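Local structure of PCF11 protein (Saccharomyces cerevisiae, 1SZ9) at residues 50-55 / 87-92; 46-51 / 64-69; 10-15 / 31-36. The protein probably binds the carboxy-terminal domain of RNA polymerase II through this all-helical CTD-interacting domain, linking transcription to 3'-end processing of mRNA. All coordinates share one frame; numbering follows the deposited sequence.

Contact 1: residues 50-55 / 87-92; sequences SRIEKC and FNLYKR
Ile52 and Leu89 meet through one methyl each: CG2 of Ile52 lies 4.0 Å from CD2 of Leu89, and the two side chains cross at about a right angle. Ile52 turns its branch point directly at helix 86-95. Its CG2 stands anti to the backbone N and projects across the gap, whereas CG1 lies beside that nitrogen (chi1 -70°). Leu89 starts off less directly, and the outer end of the side chain closes the distance. Beside this apolar pair the contact becomes solvent-exposed and polar. Glu53 OE2 stands 4.5 Å from Arg92 NH1, too far for a salt bridge, so any attraction between the two opposite charges is probably modest. The carboxylate approaches the guanidinium obliquely.

The contact joins the end of helix 41-54 to helix 86-95 within the superhelical, arm-repeat-like stack of helices of the CID fold. The backbones come within 7.3 Å at the CA atoms of Glu53 and Leu89, and 150 Å² is buried in total, evidence of a slender interface between segments not adjacent in sequence.

Each charged side chain has a neighbour in its own segment. Lys54 NZ forms a salt bridge with Glu53 OE1 at 2.9 Å, reaching the anti side of the carboxylate 20° out of its plane and engaging the oxygen other than the one nearest Arg92. One face of the Arg92 guanidinium rests on Asn88 CB, 3.8 Å from the plane. Ile52 also packs on Ala63, Phe64 and Leu67 of helix 57-73, and at the C-terminal end of helix 41-54 Lys60 NZ hydrogen-bonds the carbonyl oxygens of Ile52 and Cys55.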
loop_
_atom_site.group_PDB
_atom_site.type_symbol
_atom_site.label_atom_id
_atom_site.label_comp_id
_atom_site.label_asym_id
_atom_site.label_seq_id
_atom_site.Cartn_x
_atom_site.Cartn_y
_atom_site.Cartn_z
ATOM N N SER A 50 8.353 2.647 -4.273
ATOM C CA SER A 50 9.807 2.547 -4.233
ATOM C C SER A 50 10.234 1.978 -2.879
ATOM O O SER A 50 11.050 1.052 -2.823
ATOM C CB SER A 50 10.444 3.931 -4.471
ATOM O OG SER A 50 11.847 3.867 -4.311
ATOM N N ARG A 51 9.684 2.521 -1.787
ATOM C CA ARG A 51 10.019 2.008 -0.453
ATOM C C ARG A 51 9.660 0.519 -0.325
ATOM O O ARG A 51 10.462 -0.283 0.155
ATOM C CB ARG A 51 9.321 2.814 0.669
ATOM C CG ARG A 51 9.232 2.023 1.982
ATOM C CD ARG A 51 9.618 2.742 3.282
ATOM N NE ARG A 51 11.040 3.024 3.375
ATOM C CZ ARG A 51 11.811 2.792 4.438
ATOM N NH1 ARG A 51 11.327 2.256 5.559
ATOM N NH2 ARG A 51 13.096 3.114 4.374
ATOM N N ILE A 52 8.462 0.137 -0.760
ATOM C CA ILE A 52 8.057 -1.264 -0.682
ATOM C C ILE A 52 9.042 -2.169 -1.427
ATOM O O ILE A 52 9.392 -3.264 -0.970
ATOM C CB ILE A 52 6.647 -1.456 -1.270
ATOM C CG1 ILE A 52 5.616 -0.799 -0.335
ATOM C CG2 ILE A 52 6.347 -2.947 -1.465
ATOM C CD1 ILE A 52 4.224 -0.670 -0.942
ATOM N N GLU A 53 9.493 -1.700 -2.578
ATOM C CA GLU A 53 10.425 -2.458 -3.393
ATOM C C GLU A 53 11.840 -2.500 -2.821
ATOM O O GLU A 53 12.507 -3.531 -2.878
ATOM C CB GLU A 53 10.453 -1.859 -4.795
ATOM C CG GLU A 53 11.310 -2.601 -5.784
ATOM C CD GLU A 53 11.035 -2.142 -7.202
ATOM O OE1 GLU A 53 11.337 -0.969 -7.513
ATOM O OE2 GLU A 53 10.503 -2.952 -7.995
ATOM N N LYS A 54 12.288 -1.382 -2.260
ATOM C CA LYS A 54 13.640 -1.268 -1.709
ATOM C C LYS A 54 13.890 -1.748 -0.288
ATOM O O LYS A 54 14.814 -2.530 -0.057
ATOM C CB LYS A 54 14.123 0.185 -1.792
ATOM C CG LYS A 54 14.682 0.625 -3.142
ATOM C CD LYS A 54 13.695 0.469 -4.278
ATOM C CE LYS A 54 14.273 1.095 -5.544
ATOM N NZ LYS A 54 13.373 0.996 -6.722
ATOM N N CYS A 55 13.090 -1.275 0.666
ATOM C CA CYS A 55 13.295 -1.633 2.067
ATOM C C CYS A 55 13.290 -3.136 2.312
ATOM O O CYS A 55 12.979 -3.922 1.423
ATOM C CB CYS A 55 12.247 -0.939 2.947
ATOM S SG CYS A 55 10.630 -1.711 2.919
ATOM N N PHE A 87 -0.713 -5.623 -8.024
ATOM C CA PHE A 87 -0.467 -7.058 -8.099
ATOM C C PHE A 87 1.022 -7.428 -8.109
ATOM O O PHE A 87 1.446 -8.295 -7.343
ATOM C CB PHE A 87 -1.149 -7.656 -9.331
ATOM C CG PHE A 87 -0.701 -9.044 -9.641
ATOM C CD1 PHE A 87 -0.932 -10.084 -8.737
ATOM C CD2 PHE A 87 -0.035 -9.324 -10.838
ATOM C CE1 PHE A 87 -0.513 -11.386 -9.017
ATOM C CE2 PHE A 87 0.394 -10.626 -11.127
ATOM C CZ PHE A 87 0.151 -11.661 -10.212
ATOM N N ASN A 88 1.812 -6.807 -8.986
ATOM C CA ASN A 88 3.240 -7.119 -9.026
ATOM C C ASN A 88 3.914 -6.769 -7.709
ATOM O O ASN A 88 4.741 -7.521 -7.223
ATOM C CB ASN A 88 3.947 -6.374 -10.167
ATOM C CG ASN A 88 3.560 -6.912 -11.529
ATOM O OD1 ASN A 88 2.969 -7.979 -11.626
ATOM N ND2 ASN A 88 3.903 -6.182 -12.587
ATOM N N LEU A 89 3.565 -5.617 -7.141
ATOM C CA LEU A 89 4.148 -5.199 -5.868
ATOM C C LEU A 89 3.782 -6.159 -4.733
ATOM O O LEU A 89 4.622 -6.534 -3.926
ATOM C CB LEU A 89 3.672 -3.783 -5.497
ATOM C CG LEU A 89 4.518 -2.627 -6.043
ATOM C CD1 LEU A 89 3.864 -1.290 -5.698
ATOM C CD2 LEU A 89 5.922 -2.712 -5.454
ATOM N N TYR A 90 2.515 -6.534 -4.680
ATOM C CA TYR A 90 2.025 -7.423 -3.649
ATOM C C TYR A 90 2.682 -8.797 -3.724
ATOM O O TYR A 90 3.196 -9.299 -2.731
ATOM C CB TYR A 90 0.502 -7.551 -3.759
ATOM C CG TYR A 90 -0.121 -8.399 -2.661
ATOM C CD1 TYR A 90 -0.064 -9.790 -2.702
ATOM C CD2 TYR A 90 -0.750 -7.803 -1.574
ATOM C CE1 TYR A 90 -0.627 -10.568 -1.680
ATOM C CE2 TYR A 90 -1.309 -8.564 -0.559
ATOM C CZ TYR A 90 -1.246 -9.945 -0.619
ATOM O OH TYR A 90 -1.817 -10.695 0.379
ATOM N N LYS A 91 2.633 -9.402 -4.904
ATOM C CA LYS A 91 3.214 -10.712 -5.136
ATOM C C LYS A 91 4.718 -10.732 -4.836
ATOM O O LYS A 91 5.206 -11.639 -4.171
ATOM C CB LYS A 91 2.979 -11.129 -6.597
ATOM C CG LYS A 91 3.734 -12.388 -7.020
ATOM C CD LYS A 91 3.275 -12.904 -8.389
ATOM C CE LYS A 91 4.058 -14.174 -8.805
ATOM N NZ LYS A 91 3.583 -14.749 -10.116
ATOM N N ARG A 92 5.449 -9.733 -5.321
ATOM C CA ARG A 92 6.891 -9.698 -5.083
ATOM C C ARG A 92 7.195 -9.581 -3.600
ATOM O O ARG A 92 8.098 -10.251 -3.101
ATOM C CB ARG A 92 7.546 -8.539 -5.852
ATOM C CG ARG A 92 7.701 -8.843 -7.339
ATOM C CD ARG A 92 7.946 -7.600 -8.179
ATOM N NE ARG A 92 7.772 -7.891 -9.603
ATOM C CZ ARG A 92 7.686 -6.968 -10.559
ATOM N NH1 ARG A 92 7.758 -5.675 -10.256
ATOM N NH2 ARG A 92 7.510 -7.342 -11.821
#

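Contact 2: residues 46-51 / 64-69; sequences DAIESR and FYALDS
Ile48 packs on Ala66 and Leu67 in a wholly apolar, buried contact between helices 41-54 and 57-73, which follow one another in the chain as a helical hairpin of the CID fold's arm-repeat-like stack. Its position supports calling it core packing: the centre of the contact lies about 4 Å from the centre of the chain, and all three touching residues are buried. The two segments come closest at the CA atoms of Ile48 and Leu67, 6.8 Å apart, and the summed buried surface is 140 Å².

Ile48 divides its two branches between the two partners. Its CA-CB bond points at helix 57-73, and chi1 of -71° puts CG2 anti to the backbone N while CG1 runs beside that nitrogen. The longer CG1 arm carries CD1 to the methyl of Ala66, which faces back across the gap. The short branch, CG2, meets Leu67 near the root of its side chain, with the two chains crossing obliquely. Leu67 is touched at CB; its CG, anti to its own backbone N (chi1 -179°), carries the two methyls onward from there.

Two further helices pack against the same side chains. Leu16 of helix 3-16 touches Ile48, and Phe82 of helix 78-83 packs against Ile48, Glu49 and Leu67. Polar groups around the apolar centre are held separately: Glu49 OE1 is hydrogen-bonded to Asn85 ND2, and Asp68 OD1 accepts a hydrogen bond from Trp112 NE1.

The distances rank the two branches of Ile48: CD1 stands 4.4 Å from Ala66 CB, whereas CG2 approaches Leu67 CB to 3.9 Å.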
loop_
_atom_site.group_PDB
_atom_site.type_symbol
_atom_site.label_atom_id
_atom_site.label_comp_id
_atom_site.label_asym_id
_atom_site.label_seq_id
_atom_site.Cartn_x
_atom_site.Cartn_y
_atom_site.Cartn_z
ATOM N N ASP A 46 4.852 6.936 -6.104
ATOM C CA ASP A 46 6.162 6.394 -6.450
ATOM C C ASP A 46 7.060 6.243 -5.242
ATOM O O ASP A 46 7.821 5.293 -5.148
ATOM C CB ASP A 46 6.843 7.252 -7.508
ATOM C CG ASP A 46 6.192 7.103 -8.871
ATOM O OD1 ASP A 46 5.560 6.043 -9.130
ATOM O OD2 ASP A 46 6.327 8.037 -9.684
ATOM N N ALA A 47 6.960 7.175 -4.306
ATOM C CA ALA A 47 7.756 7.105 -3.091
ATOM C C ALA A 47 7.375 5.837 -2.294
ATOM O O ALA A 47 8.242 5.109 -1.818
ATOM C CB ALA A 47 7.513 8.345 -2.249
ATOM N N ILE A 48 6.077 5.573 -2.157
ATOM C CA ILE A 48 5.639 4.399 -1.417
ATOM C C ILE A 48 5.986 3.097 -2.140
ATOM O O ILE A 48 6.460 2.164 -1.509
ATOM C CB ILE A 48 4.122 4.477 -1.112
ATOM C CG1 ILE A 48 3.887 5.556 -0.056
ATOM C CG2 ILE A 48 3.597 3.143 -0.550
ATOM C CD1 ILE A 48 2.449 5.805 0.237
ATOM N N GLU A 49 5.760 3.031 -3.450
ATOM C CA GLU A 49 6.078 1.811 -4.202
ATOM C C GLU A 49 7.581 1.565 -4.177
ATOM O O GLU A 49 8.027 0.420 -4.060
ATOM C CB GLU A 49 5.585 1.894 -5.654
ATOM C CG GLU A 49 4.070 2.094 -5.773
ATOM C CD GLU A 49 3.509 1.732 -7.144
ATOM O OE1 GLU A 49 4.269 1.750 -8.130
ATOM O OE2 GLU A 49 2.295 1.433 -7.242
ATOM N N SER A 50 8.353 2.647 -4.273
ATOM C CA SER A 50 9.807 2.547 -4.233
ATOM C C SER A 50 10.234 1.978 -2.879
ATOM O O SER A 50 11.050 1.052 -2.823
ATOM C CB SER A 50 10.444 3.931 -4.471
ATOM O OG SER A 50 11.847 3.867 -4.311
ATOM N N ARG A 51 9.684 2.521 -1.787
ATOM C CA ARG A 51 10.019 2.008 -0.453
ATOM C C ARG A 51 9.660 0.519 -0.325
ATOM O O ARG A 51 10.462 -0.283 0.155
ATOM C CB ARG A 51 9.321 2.814 0.669
ATOM C CG ARG A 51 9.232 2.023 1.982
ATOM C CD ARG A 51 9.618 2.742 3.282
ATOM N NE ARG A 51 11.040 3.024 3.375
ATOM C CZ ARG A 51 11.811 2.792 4.438
ATOM N NH1 ARG A 51 11.327 2.256 5.559
ATOM N NH2 ARG A 51 13.096 3.114 4.374
ATOM N N PHE A 64 3.310 -0.893 3.052
ATOM C CA PHE A 64 2.015 -1.302 2.486
ATOM C C PHE A 64 0.879 -0.792 3.399
ATOM O O PHE A 64 -0.225 -0.516 2.925
ATOM C CB PHE A 64 1.921 -2.829 2.352
ATOM C CG PHE A 64 1.873 -3.312 0.920
ATOM C CD1 PHE A 64 0.793 -2.987 0.095
ATOM C CD2 PHE A 64 2.900 -4.108 0.403
ATOM C CE1 PHE A 64 0.729 -3.443 -1.221
ATOM C CE2 PHE A 64 2.850 -4.574 -0.918
ATOM C CZ PHE A 64 1.757 -4.238 -1.734
ATOM N N TYR A 65 1.132 -0.679 4.702
ATOM C CA TYR A 65 0.077 -0.151 5.592
ATOM C C TYR A 65 -0.110 1.327 5.291
ATOM O O TYR A 65 -1.210 1.854 5.399
ATOM C CB TYR A 65 0.406 -0.352 7.077
ATOM C CG TYR A 65 0.240 -1.773 7.591
ATOM C CD1 TYR A 65 -0.364 -2.771 6.816
ATOM C CD2 TYR A 65 0.662 -2.114 8.876
ATOM C CE1 TYR A 65 -0.543 -4.091 7.328
ATOM C CE2 TYR A 65 0.489 -3.408 9.387
ATOM C CZ TYR A 65 -0.118 -4.386 8.606
ATOM O OH TYR A 65 -0.327 -5.642 9.141
ATOM N N ALA A 66 0.967 2.002 4.885
ATOM C CA ALA A 66 0.857 3.411 4.508
ATOM C C ALA A 66 -0.029 3.501 3.239
ATOM O O ALA A 66 -0.949 4.319 3.161
ATOM C CB ALA A 66 2.241 3.981 4.229
ATOM N N LEU A 67 0.271 2.657 2.254
ATOM C CA LEU A 67 -0.480 2.581 0.998
ATOM C C LEU A 67 -1.961 2.286 1.310
ATOM O O LEU A 67 -2.865 2.910 0.760
ATOM C CB LEU A 67 0.095 1.448 0.131
ATOM C CG LEU A 67 -0.484 1.162 -1.268
ATOM C CD1 LEU A 67 0.551 0.385 -2.105
ATOM C CD2 LEU A 67 -1.786 0.356 -1.162
ATOM N N ASP A 68 -2.181 1.328 2.204
ATOM C CA ASP A 68 -3.520 0.925 2.622
ATOM C C ASP A 68 -4.295 2.094 3.263
ATOM O O ASP A 68 -5.445 2.342 2.919
ATOM C CB ASP A 68 -3.411 -0.221 3.642
ATOM C CG ASP A 68 -4.761 -0.740 4.085
ATOM O OD1 ASP A 68 -5.391 -1.506 3.332
ATOM O OD2 ASP A 68 -5.200 -0.379 5.190
ATOM N N SER A 69 -3.656 2.799 4.193
ATOM C CA SER A 69 -4.303 3.918 4.883
ATOM C C SER A 69 -4.680 5.029 3.901
ATOM O O SER A 69 -5.803 5.530 3.912
ATOM C CB SER A 69 -3.385 4.452 5.998
ATOM O OG SER A 69 -3.977 5.539 6.691
#

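Contact 3: residues 10-15 / 31-36; sequences KDFNSI and TKLAEE
Helices 3-16 and 24-36 form the antiparallel pair at the N-terminal end of the CID domain's arm-repeat-like helical stack, and Leu33 is the side chain through which their segments meet. The local axes support this description: they approach to 11.0 Å with 162° between their N-to-C directions. The nearest CA atoms, those of Phe12 and Leu33, are 7.4 Å apart, and 178 Å² of surface is buried between the segments.

Leu33 points toward helix 3-16 and reaches into a site lined by Asp11, Phe12 and Ile15, one helical turn of that helix. With CG beside its backbone N (chi1 -79°), its CD1 methyl touches all three. Ile15 comes at it tip to tip, its own CD1 3.8 Å from Leu33 CD1. Phe12 instead slides past Leu33 in the opposite direction, the ring atom CD1 lying 4.0 Å from Leu33 CD1 and 4.1 Å from Leu33 CB, at an oblique inclination. Asp11 crosses Leu33 at about a right angle, and its carboxylate meets only hydrocarbon of segment 31-36.

The pairing continues outside the two segments. The Phe12 ring stacks with Phe44 and also reaches Ala47 of helix 41-54, while Ile15 packs on Ile26, Thr29 and Leu30 earlier in helix 24-36. Next in the chain after Leu33, Ala34 packs on Ile70 of helix 57-73.

At the outer flank Asp11 OD2 touches both branches of the leucine, 4.0 Å from Leu33 CD1 and 4.1 Å from Leu33 CD2.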
loop_
_atom_site.group_PDB
_atom_site.type_symbol
_atom_site.label_atom_id
_atom_site.label_comp_id
_atom_site.label_asym_id
_atom_site.label_seq_id
_atom_site.Cartn_x
_atom_site.Cartn_y
_atom_site.Cartn_z
ATOM N N LYS A 10 9.840 16.037 -0.594
ATOM C CA LYS A 10 10.998 15.653 0.216
ATOM C C LYS A 10 10.567 15.371 1.647
ATOM O O LYS A 10 11.094 14.485 2.309
ATOM C CB LYS A 10 12.063 16.749 0.207
ATOM C CG LYS A 10 12.900 16.768 -1.052
ATOM C CD LYS A 10 13.964 17.851 -0.996
ATOM C CE LYS A 10 14.868 17.792 -2.216
ATOM N NZ LYS A 10 15.892 18.879 -2.167
ATOM N N ASP A 11 9.602 16.143 2.115
ATOM C CA ASP A 11 9.083 15.985 3.459
ATOM C C ASP A 11 8.363 14.631 3.545
ATOM O O ASP A 11 8.483 13.923 4.554
ATOM C CB ASP A 11 8.137 17.159 3.759
ATOM C CG ASP A 11 7.498 17.082 5.137
ATOM O OD1 ASP A 11 8.212 16.899 6.150
ATOM O OD2 ASP A 11 6.259 17.230 5.211
ATOM N N PHE A 12 7.638 14.263 2.484
ATOM C CA PHE A 12 6.910 12.978 2.455
ATOM C C PHE A 12 7.938 11.850 2.528
ATOM O O PHE A 12 7.809 10.935 3.344
ATOM C CB PHE A 12 6.084 12.834 1.157
ATOM C CG PHE A 12 5.108 11.676 1.163
ATOM C CD1 PHE A 12 3.823 11.821 1.692
ATOM C CD2 PHE A 12 5.466 10.445 0.622
ATOM C CE1 PHE A 12 2.904 10.756 1.673
ATOM C CE2 PHE A 12 4.548 9.371 0.605
ATOM C CZ PHE A 12 3.267 9.539 1.132
ATOM N N ASN A 13 8.962 11.926 1.681
ATOM C CA ASN A 13 10.010 10.897 1.658
ATOM C C ASN A 13 10.731 10.779 2.999
ATOM O O ASN A 13 10.986 9.685 3.487
ATOM C CB ASN A 13 11.060 11.193 0.577
ATOM C CG ASN A 13 10.600 10.808 -0.817
ATOM O OD1 ASN A 13 10.315 9.646 -1.089
ATOM N ND2 ASN A 13 10.537 11.783 -1.712
ATOM N N SER A 14 11.062 11.924 3.584
ATOM C CA SER A 14 11.774 11.965 4.855
ATOM C C SER A 14 11.010 11.242 5.962
ATOM O O SER A 14 11.580 10.491 6.761
ATOM C CB SER A 14 12.022 13.430 5.232
ATOM O OG SER A 14 12.534 13.548 6.543
ATOM N N ILE A 15 9.710 11.489 6.017
ATOM C CA ILE A 15 8.869 10.850 7.006
ATOM C C ILE A 15 8.775 9.343 6.704
ATOM O O ILE A 15 8.900 8.503 7.595
ATOM C CB ILE A 15 7.472 11.498 6.996
ATOM C CG1 ILE A 15 7.593 12.943 7.502
ATOM C CG2 ILE A 15 6.496 10.676 7.836
ATOM C CD1 ILE A 15 6.321 13.763 7.374
ATOM N N THR A 31 -0.921 9.989 5.546
ATOM C CA THR A 31 -2.267 9.973 4.971
ATOM C C THR A 31 -2.806 11.408 4.862
ATOM O O THR A 31 -3.437 11.768 3.875
ATOM C CB THR A 31 -3.218 9.118 5.854
ATOM O OG1 THR A 31 -2.657 7.807 6.000
ATOM C CG2 THR A 31 -4.627 9.004 5.225
ATOM N N LYS A 32 -2.549 12.224 5.883
ATOM C CA LYS A 32 -2.993 13.612 5.889
ATOM C C LYS A 32 -2.247 14.396 4.798
ATOM O O LYS A 32 -2.837 15.227 4.118
ATOM C CB LYS A 32 -2.747 14.240 7.268
ATOM C CG LYS A 32 -3.656 13.698 8.365
ATOM C CD LYS A 32 -3.153 14.108 9.758
ATOM C CE LYS A 32 -3.159 15.621 9.930
ATOM N NZ LYS A 32 -2.746 16.011 11.292
ATOM N N LEU A 33 -0.954 14.129 4.629
ATOM C CA LEU A 33 -0.188 14.795 3.577
ATOM C C LEU A 33 -0.761 14.411 2.195
ATOM O O LEU A 33 -0.815 15.233 1.272
ATOM C CB LEU A 33 1.295 14.388 3.647
ATOM C CG LEU A 33 2.182 15.059 4.709
ATOM C CD1 LEU A 33 3.555 14.383 4.775
ATOM C CD2 LEU A 33 2.344 16.549 4.354
ATOM N N ALA A 34 -1.175 13.155 2.058
ATOM C CA ALA A 34 -1.727 12.675 0.794
ATOM C C ALA A 34 -3.096 13.325 0.521
ATOM O O ALA A 34 -3.430 13.627 -0.613
ATOM C CB ALA A 34 -1.841 11.147 0.821
ATOM N N GLU A 35 -3.863 13.551 1.577
ATOM C CA GLU A 35 -5.179 14.187 1.490
ATOM C C GLU A 35 -5.047 15.673 1.112
ATOM O O GLU A 35 -5.802 16.201 0.298
ATOM C CB GLU A 35 -5.880 14.065 2.855
ATOM C CG GLU A 35 -7.164 14.885 3.063
ATOM C CD GLU A 35 -8.425 14.165 2.580
ATOM O OE1 GLU A 35 -8.478 12.928 2.656
ATOM O OE2 GLU A 35 -9.382 14.833 2.152
ATOM N N GLU A 36 -4.064 16.334 1.698
ATOM C CA GLU A 36 -3.851 17.756 1.482
ATOM C C GLU A 36 -3.043 18.152 0.259
ATOM O O GLU A 36 -3.017 19.318 -0.116
ATOM C CB GLU A 36 -3.188 18.341 2.722
ATOM C CG GLU A 36 -4.091 18.401 3.927
ATOM C CD GLU A 36 -3.308 18.479 5.220
ATOM O OE1 GLU A 36 -2.209 19.083 5.226
ATOM O OE2 GLU A 36 -3.797 17.943 6.238
#

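Overall arrangement
Contact 2 lies between the other two: its centre is 9 Å from that of contact 1 and 11 Å from that of contact 3, whereas contacts 1 and 3 are 19 Å apart, with nearest atoms about 7 Å away. Helix 41-54 serves both contact 1 and contact 2, which share Ser50 and Arg51. Packing joins them where Ile52 CG2 lies 3.9 Å from Phe64 CE2. Toward contact 3, Ile48 CD1 sits 3.9 Å from Phe12 CZ. A probable hydrogen bond of 2.7 Å links Ser69 OG to Thr31 OG1. Together the contacts link five helices of the CID domain, 3-16, 24-36, 41-54, 57-73 and 86-95, through touching side chains.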